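PDB 3PO8: FHA domain-containing protein FhaA from Mycobacterium tuberculosis, which regulates cell growth and peptidoglycan synthesis by binding MviN, using its C-terminal FHA domain, the part in this structure, to recognise phosphorylated MviN and PknB. Local coordinates for residues T4-Q9 and Y18-G23; L37-V42 and G88-I93. All coordinates share one frame; numbering follows the deposited sequence.

Contact 1 of 2, residues T4-Q9 and Y18-G23; sequences TSVTLQ and YQLREG
The beta hairpin that forms one margin of the FHA sandwich pairs Leu8 with Tyr18 and Thr7 with Gln19, strand 4-10 running antiparallel to the short edge strand 17-19. Leu8 and Tyr18 are the hydrogen-bonded pair: Leu8 N donates to Tyr18 O at 2.7 Å, and Tyr18 N returns the bond to Leu8 O at 2.8 Å. Beyond the end of the edge strand the pairing lasts one step more, Leu20 N reaching Val6 O at 2.9 Å. From there the chains part, and a water fills in, accepting from Val6 N and donating to Leu20 O.

The side chains sort by face. On the inner face Leu8 lies alongside Tyr18 and touches the ring at its edge, Leu8 CD1 to Tyr18 CD2 at 3.9 Å. Leu20 meets two partners with its two methyls: CD1 abuts Val6 CB at 3.6 Å, while CD2 meets Leu8 CD1, the two leucines crossing at about a right angle. Ile49 of strand 47-51 packs against both leucines, and the Tyr18 hydroxyl bonds to Asn25. On the other face Gln19, its CG anti to the backbone N (chi1 -172°), runs out beside strand 4-10, CD 3.2 Å from Ser5 OG and NE2 3.8 Å from Thr7 CG2; its OE1 accepts from a water at 2.6 Å. The hairpin thus holds its register by main-chain bonds, with an apolar inner face and a hydrated outer one.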
ATOM      1  N   THR A   4     -16.451   5.713   1.023  1.00 21.42           N
ATOM      2  CA  THR A   4     -15.175   6.082   0.430  1.00 20.70           C
ATOM      3  C   THR A   4     -14.539   4.840  -0.130  1.00 18.70           C
ATOM      4  O   THR A   4     -14.793   3.731   0.330  1.00 16.84           O
ATOM      5  CB  THR A   4     -14.211   6.662   1.504  1.00 20.76           C
ATOM      6  OG1 THR A   4     -14.845   7.770   2.152  1.00 24.35           O
ATOM      7  CG2 THR A   4     -12.857   7.085   0.892  1.00 23.03           C
ATOM      8  N   SER A   5     -13.695   5.039  -1.130  1.00 17.34           N
ATOM      9  CA  SER A   5     -12.848   3.989  -1.611  1.00 17.58           C
ATOM     10  C   SER A   5     -11.437   4.517  -1.725  1.00 15.78           C
ATOM     11  O   SER A   5     -11.199   5.700  -1.868  1.00 15.09           O
ATOM     12  CB  SER A   5     -13.345   3.494  -2.955  1.00 18.88           C
ATOM     13  OG  SER A   5     -12.448   2.544  -3.491  1.00 22.74           O
ATOM     14  N   VAL A   6     -10.488   3.603  -1.655  1.00 13.50           N
ATOM     15  CA  VAL A   6      -9.084   3.961  -1.722  1.00 13.46           C
ATOM     16  C   VAL A   6      -8.427   3.168  -2.830  1.00 12.48           C
ATOM     17  O   VAL A   6      -8.615   1.945  -2.929  1.00 12.84           O
ATOM     18  CB  VAL A   6      -8.328   3.644  -0.403  1.00 12.19           C
ATOM     19  CG1 VAL A   6      -6.815   3.953  -0.567  1.00 13.11           C
ATOM     20  CG2 VAL A   6      -8.918   4.420   0.771  1.00 14.30           C
ATOM     21  N   THR A   7      -7.669   3.867  -3.661  1.00 12.37           N
ATOM     22  CA  THR A   7      -6.847   3.235  -4.681  1.00 12.93           C
ATOM     23  C   THR A   7      -5.381   3.437  -4.426  1.00 12.30           C
ATOM     24  O   THR A   7      -4.931   4.464  -3.889  1.00 13.38           O
ATOM     25  CB  THR A   7      -7.172   3.716  -6.101  1.00 13.44           C
ATOM     26  OG1 THR A   7      -7.036   5.141  -6.166  1.00 15.09           O
ATOM     27  CG2 THR A   7      -8.554   3.301  -6.471  1.00 16.14           C
ATOM     28  N   LEU A   8      -4.637   2.423  -4.831  1.00 11.75           N
ATOM     29  CA  LEU A   8      -3.182   2.409  -4.759  1.00 11.25           C
ATOM     30  C   LEU A   8      -2.715   2.329  -6.198  1.00 11.51           C
ATOM     31  O   LEU A   8      -3.114   1.395  -6.905  1.00 14.03           O
ATOM     32  CB  LEU A   8      -2.706   1.153  -4.036  1.00 11.36           C
ATOM     33  CG  LEU A   8      -3.259   0.857  -2.635  1.00 13.18           C
ATOM     34  CD1 LEU A   8      -2.629  -0.409  -2.065  1.00 15.61           C
ATOM     35  CD2 LEU A   8      -3.017   2.048  -1.757  1.00 16.94           C
ATOM     36  N   GLN A   9      -1.912   3.269  -6.656  1.00 11.09           N
ATOM     37  CA  GLN A   9      -1.412   3.238  -8.035  1.00 11.66           C
ATOM     38  C   GLN A   9       0.107   3.229  -8.060  1.00 13.29           C
ATOM     39  O   GLN A   9       0.750   4.105  -7.458  1.00 11.90           O
ATOM     40  CB  GLN A   9      -1.916   4.446  -8.833  1.00 12.16           C
ATOM     41  CG  GLN A   9      -1.413   4.462 -10.256  1.00 13.89           C
ATOM     42  CD  GLN A   9      -2.152   5.429 -11.121  1.00 17.51           C
ATOM     43  OE1 GLN A   9      -2.365   6.575 -10.740  1.00 21.16           O
ATOM     44  NE2 GLN A   9      -2.531   4.985 -12.316  1.00 20.78           N
ATOM     45  N   TYR A  18      -4.588  -0.897  -7.605  1.00 12.22           N
ATOM     46  CA  TYR A  18      -5.299  -1.802  -6.741  1.00 11.91           C
ATOM     47  C   TYR A  18      -6.270  -1.015  -5.874  1.00 12.31           C
ATOM     48  O   TYR A  18      -5.900   0.039  -5.314  1.00 12.46           O
ATOM     49  CB  TYR A  18      -4.300  -2.540  -5.861  1.00 11.87           C
ATOM     50  CG  TYR A  18      -4.954  -3.441  -4.854  1.00 12.52           C
ATOM     51  CD1 TYR A  18      -5.497  -4.654  -5.233  1.00 15.43           C
ATOM     52  CD2 TYR A  18      -5.053  -3.069  -3.534  1.00 12.90           C
ATOM     53  CE1 TYR A  18      -6.106  -5.487  -4.297  1.00 16.46           C
ATOM     54  CE2 TYR A  18      -5.670  -3.886  -2.586  1.00 12.74           C
ATOM     55  CZ  TYR A  18      -6.186  -5.091  -2.974  1.00 13.07           C
ATOM     56  OH  TYR A  18      -6.808  -5.938  -2.074  1.00 15.19           O
ATOM     57  N   GLN A  19      -7.495  -1.501  -5.788  1.00 13.21           N
ATOM     58  CA  GLN A  19      -8.510  -0.896  -4.953  1.00 13.32           C
ATOM     59  C   GLN A  19      -8.628  -1.666  -3.649  1.00 13.00           C
ATOM     60  O   GLN A  19      -8.822  -2.867  -3.664  1.00 12.90           O
ATOM     61  CB  GLN A  19      -9.852  -0.856  -5.679  1.00 14.70           C
ATOM     62  CG  GLN A  19     -10.894  -0.059  -4.934  1.00 16.92           C
ATOM     63  CD  GLN A  19     -12.038   0.382  -5.800  1.00 22.10           C
ATOM     64  OE1 GLN A  19     -13.157  -0.068  -5.615  1.00 28.43           O
ATOM     65  NE2 GLN A  19     -11.763   1.263  -6.750  1.00 25.31           N
ATOM     66  N   LEU A  20      -8.559  -0.956  -2.523  1.00 11.81           N
ATOM     67  CA  LEU A  20      -8.624  -1.632  -1.234  1.00 12.11           C
ATOM     68  C   LEU A  20      -9.954  -2.331  -1.071  1.00 12.56           C
ATOM     69  O   LEU A  20     -11.020  -1.783  -1.433  1.00 13.57           O
ATOM     70  CB  LEU A  20      -8.441  -0.692  -0.046  1.00 12.10           C
ATOM     71  CG  LEU A  20      -7.134   0.069   0.060  1.00 11.48           C
ATOM     72  CD1 LEU A  20      -7.070   0.804   1.382  1.00 12.35           C
ATOM     73  CD2 LEU A  20      -5.966  -0.864  -0.073  1.00 11.66           C
ATOM     74  N   ARG A  21      -9.900  -3.519  -0.500  1.00 13.42           N
ATOM     75  CA  ARG A  21     -11.091  -4.224  -0.059  1.00 14.76           C
ATOM     76  C   ARG A  21     -11.210  -4.115   1.448  1.00 14.80           C
ATOM     77  O   ARG A  21     -10.221  -3.886   2.147  1.00 13.13           O
ATOM     78  CB  ARG A  21     -10.981  -5.701  -0.440  1.00 15.09           C
ATOM     79  CG  ARG A  21     -10.749  -5.947  -1.935  1.00 20.38           C
ATOM     80  CD  ARG A  21     -10.587  -7.428  -2.278  1.00 27.34           C
ATOM     81  NE  ARG A  21      -9.339  -7.717  -2.995  1.00 31.39           N
ATOM     82  CZ  ARG A  21      -8.801  -8.933  -3.125  1.00 34.59           C
ATOM     83  NH1 ARG A  21      -9.384 -10.006  -2.590  1.00 36.17           N
ATOM     84  NH2 ARG A  21      -7.666  -9.084  -3.789  1.00 35.96           N
ATOM     85  N   GLU A  22     -12.412  -4.293   1.966  1.00 14.81           N
ATOM     86  CA  GLU A  22     -12.611  -4.339   3.398  1.00 15.52           C
ATOM     87  C   GLU A  22     -11.767  -5.464   3.978  1.00 15.20           C
ATOM     88  O   GLU A  22     -11.678  -6.560   3.430  1.00 17.02           O
ATOM     89  CB  GLU A  22     -14.097  -4.560   3.701  1.00 16.71           C
ATOM     90  CG  GLU A  22     -14.443  -4.577   5.164  1.00 20.56           C
ATOM     91  CD  GLU A  22     -15.931  -4.681   5.402  1.00 23.61           C
ATOM     92  OE1 GLU A  22     -16.719  -4.196   4.548  1.00 27.90           O
ATOM     93  OE2 GLU A  22     -16.298  -5.257   6.456  1.00 24.92           O
ATOM     94  N   GLY A  23     -11.111  -5.167   5.092  1.00 14.06           N
ATOM     95  CA  GLY A  23     -10.273  -6.115   5.758  1.00 13.70           C
ATOM     96  C   GLY A  23      -8.814  -5.819   5.501  1.00 13.34           C
ATOM     97  O   GLY A  23      -8.389  -4.677   5.339  1.00 13.96           O
TER
HETATM   98  O   HOH W   1     -15.145   0.848  -4.144  1.00 33.04           O
HETATM   99  O   HOH W   2     -11.668   0.901  -1.454  1.00 15.00           O

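Contact 2 of 2, residues L37-V42 and G88-I93; sequences LPDTGV and GHSEII
The carboxylate of Asp39 and the imidazole of His89 have planes 27° apart, the carboxyl carbon lying in the ring plane at the edge rather than over a face; the close approach of OD1 to the ring is doubtful and carries no weight. A water also lies in that plane, bonded to His89 NE2 and to Thr40 OG1. The firmer grip is on Asp39 OD2, which takes two donors: His89 N at 2.7 Å on its syn lone pair and Ser90 OG at 2.8 Å on its anti lone pair. OD1, less surely placed, accepts from Gly41 N in an Asx turn.

Lacking side chains, Gly41 and Gly88 come within 4.1 Å, CA to CA; Asp39 OD2 and Val42 CG2 crowd the side where Gly88 would carry a CB, as Gly88 and the His89 ring do for Gly41. Deeper in, Leu37 CD1 touches Ile92 CD1 at 4.1 Å. FHA domains bind phosphothreonine through loops at this end of the sandwich, and loop 37-42, held by Arg29 and Asn65, is consistent with belonging to that surface. One aspartate therefore ties it to the turn before strand 90-98 and to the strand's first residue, Ser90, and these donors would probably stabilise its negative charge.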
ATOM      1  N   LEU A  37       4.028  -7.054  -6.149  1.00 11.79           N
ATOM      2  CA  LEU A  37       5.019  -6.172  -6.797  1.00 12.83           C
ATOM      3  C   LEU A  37       6.249  -6.963  -7.255  1.00 12.43           C
ATOM      4  O   LEU A  37       6.845  -7.685  -6.460  1.00 13.48           O
ATOM      5  CB  LEU A  37       5.471  -5.053  -5.855  1.00 13.39           C
ATOM      6  CG  LEU A  37       4.394  -4.176  -5.237  1.00 13.60           C
ATOM      7  CD1 LEU A  37       4.967  -2.964  -4.515  1.00 15.18           C
ATOM      8  CD2 LEU A  37       3.384  -3.731  -6.233  1.00 16.11           C
ATOM      9  N   PRO A  38       6.666  -6.763  -8.516  1.00 13.49           N
ATOM     10  CA  PRO A  38       7.820  -7.423  -9.092  1.00 14.49           C
ATOM     11  C   PRO A  38       9.101  -6.647  -8.764  1.00 15.40           C
ATOM     12  O   PRO A  38       9.675  -5.966  -9.610  1.00 16.15           O
ATOM     13  CB  PRO A  38       7.504  -7.391 -10.574  1.00 14.87           C
ATOM     14  CG  PRO A  38       6.814  -6.140 -10.746  1.00 14.42           C
ATOM     15  CD  PRO A  38       5.931  -6.033  -9.559  1.00 13.21           C
ATOM     16  N   ASP A  39       9.481  -6.716  -7.503  1.00 15.08           N
ATOM     17  CA  ASP A  39      10.546  -5.882  -6.939  1.00 14.55           C
ATOM     18  C   ASP A  39      11.243  -6.716  -5.896  1.00 15.39           C
ATOM     19  O   ASP A  39      10.644  -7.097  -4.898  1.00 15.21           O
ATOM     20  CB  ASP A  39       9.893  -4.627  -6.339  1.00 14.42           C
ATOM     21  CG  ASP A  39      10.890  -3.624  -5.795  1.00 15.20           C
ATOM     22  OD1 ASP A  39      12.022  -3.995  -5.445  1.00 18.10           O
ATOM     23  OD2 ASP A  39      10.535  -2.436  -5.713  1.00 18.22           O
ATOM     24  N   THR A  40      12.522  -7.019  -6.127  1.00 15.76           N
ATOM     25  CA  THR A  40      13.251  -7.897  -5.223  1.00 16.09           C
ATOM     26  C   THR A  40      13.575  -7.227  -3.893  1.00 15.63           C
ATOM     27  O   THR A  40      13.962  -7.897  -2.939  1.00 18.14           O
ATOM     28  CB  THR A  40      14.551  -8.423  -5.855  1.00 16.46           C
ATOM     29  OG1 THR A  40      15.356  -7.316  -6.281  1.00 19.49           O
ATOM     30  CG2 THR A  40      14.213  -9.330  -7.032  1.00 17.91           C
ATOM     31  N   GLY A  41      13.388  -5.913  -3.830  1.00 14.82           N
ATOM     32  CA  GLY A  41      13.591  -5.194  -2.580  1.00 14.90           C
ATOM     33  C   GLY A  41      12.367  -5.211  -1.681  1.00 14.09           C
ATOM     34  O   GLY A  41      12.440  -4.757  -0.546  1.00 15.49           O
ATOM     35  N   VAL A  42      11.250  -5.747  -2.185  1.00 13.47           N
ATOM     36  CA  VAL A  42       9.982  -5.828  -1.482  1.00 12.37           C
ATOM     37  C   VAL A  42       9.862  -7.232  -0.900  1.00 11.89           C
ATOM     38  O   VAL A  42      10.086  -8.223  -1.601  1.00 13.34           O
ATOM     39  CB  VAL A  42       8.823  -5.543  -2.456  1.00 12.17           C
ATOM     40  CG1 VAL A  42       7.445  -5.818  -1.808  1.00 13.30           C
ATOM     41  CG2 VAL A  42       8.952  -4.128  -2.939  1.00 12.39           C
ATOM     42  N   GLY A  88      10.898  -1.083  -1.300  1.00 13.56           N
ATOM     43  CA  GLY A  88      11.854  -1.496  -2.300  1.00 14.74           C
ATOM     44  C   GLY A  88      12.213  -0.349  -3.218  1.00 15.34           C
ATOM     45  O   GLY A  88      12.601   0.726  -2.766  1.00 16.79           O
ATOM     46  N   HIS A  89      12.072  -0.594  -4.516  1.00 16.47           N
ATOM     47  CA  HIS A  89      12.315   0.376  -5.551  1.00 18.68           C
ATOM     48  C   HIS A  89      10.998   0.940  -6.069  1.00 18.24           C
ATOM     49  O   HIS A  89      10.966   1.643  -7.086  1.00 19.94           O
ATOM     50  CB  HIS A  89      13.079  -0.302  -6.705  1.00 19.75           C
ATOM     51  CG  HIS A  89      14.246  -1.137  -6.259  1.00 24.75           C
ATOM     52  ND1 HIS A  89      15.526  -0.635  -6.164  1.00 29.71           N
ATOM     53  CD2 HIS A  89      14.323  -2.432  -5.871  1.00 27.51           C
ATOM     54  CE1 HIS A  89      16.341  -1.588  -5.745  1.00 30.18           C
ATOM     55  NE2 HIS A  89      15.633  -2.688  -5.558  1.00 30.83           N
ATOM     56  N   SER A  90       9.907   0.649  -5.363  1.00 16.48           N
ATOM     57  CA  SER A  90       8.574   0.956  -5.829  1.00 16.35           C
ATOM     58  C   SER A  90       7.963   2.149  -5.092  1.00 15.02           C
ATOM     59  O   SER A  90       8.284   2.415  -3.923  1.00 15.46           O
ATOM     60  CB  SER A  90       7.657  -0.252  -5.630  1.00 16.39           C
ATOM     61  OG  SER A  90       8.081  -1.379  -6.376  1.00 18.19           O
ATOM     62  N   GLU A  91       7.050   2.837  -5.769  1.00 14.27           N
ATOM     63  CA  GLU A  91       6.333   3.982  -5.215  1.00 14.74           C
ATOM     64  C   GLU A  91       4.871   3.797  -5.516  1.00 13.23           C
ATOM     65  O   GLU A  91       4.501   3.539  -6.654  1.00 14.52           O
ATOM     66  CB  GLU A  91       6.820   5.299  -5.835  1.00 16.06           C
ATOM     67  CG  GLU A  91       8.312   5.524  -5.731  1.00 21.37           C
ATOM     68  CD  GLU A  91       8.703   6.960  -6.077  1.00 25.98           C
ATOM     69  OE1 GLU A  91       7.861   7.691  -6.658  1.00 31.85           O
ATOM     70  OE2 GLU A  91       9.851   7.356  -5.766  1.00 31.00           O
ATOM     71  N   ILE A  92       4.041   3.932  -4.487  1.00 12.23           N
ATOM     72  CA  ILE A  92       2.600   3.786  -4.617  1.00 12.00           C
ATOM     73  C   ILE A  92       1.892   5.048  -4.168  1.00 11.60           C
ATOM     74  O   ILE A  92       2.097   5.517  -3.051  1.00 12.25           O
ATOM     75  CB  ILE A  92       2.116   2.622  -3.783  1.00 11.90           C
ATOM     76  CG1 ILE A  92       2.663   1.315  -4.356  1.00 14.25           C
ATOM     77  CG2 ILE A  92       0.594   2.593  -3.727  1.00 13.53           C
ATOM     78  CD1 ILE A  92       2.448   0.094  -3.487  1.00 15.47           C
ATOM     79  N   ILE A  93       1.055   5.596  -5.033  1.00 11.64           N
ATOM     80  CA  ILE A  93       0.265   6.782  -4.730  1.00 12.58           C
ATOM     81  C   ILE A  93      -1.105   6.365  -4.217  1.00 11.42           C
ATOM     82  O   ILE A  93      -1.800   5.560  -4.840  1.00 11.64           O
ATOM     83  CB  ILE A  93       0.078   7.667  -5.987  1.00 13.31           C
ATOM     84  CG1 ILE A  93       1.452   8.011  -6.601  1.00 16.59           C
ATOM     85  CG2 ILE A  93      -0.683   8.937  -5.646  1.00 15.68           C
ATOM     86  CD1 ILE A  93       1.405   8.541  -8.018  1.00 19.93           C
TER
HETATM   87  O   HOH W   3      16.765  -5.450  -4.530  1.00 36.90           O

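Both contacts reach the same antiparallel sheet, in which strands 4-10 and 90-98 are neighbours, yet they lie on opposite sides of the chain's centre, about 18 Å apart between centres. Contact 1 is mostly buried and joins strands close in sequence; contact 2 is partly buried, and there a side chain does the bonding between a loop and the start of strand 90-98, far apart along the chain. They touch where the strands adjoin: Gln9 O and Ile93 N, 2.9 Å apart, form a probable hydrogen bond, and Leu8 packs on Ile92. In this pair, main-chain bonds across paired strands hold contact 1, whereas in contact 2, without strand pairing between its segments, one carboxylate supplies the bonds.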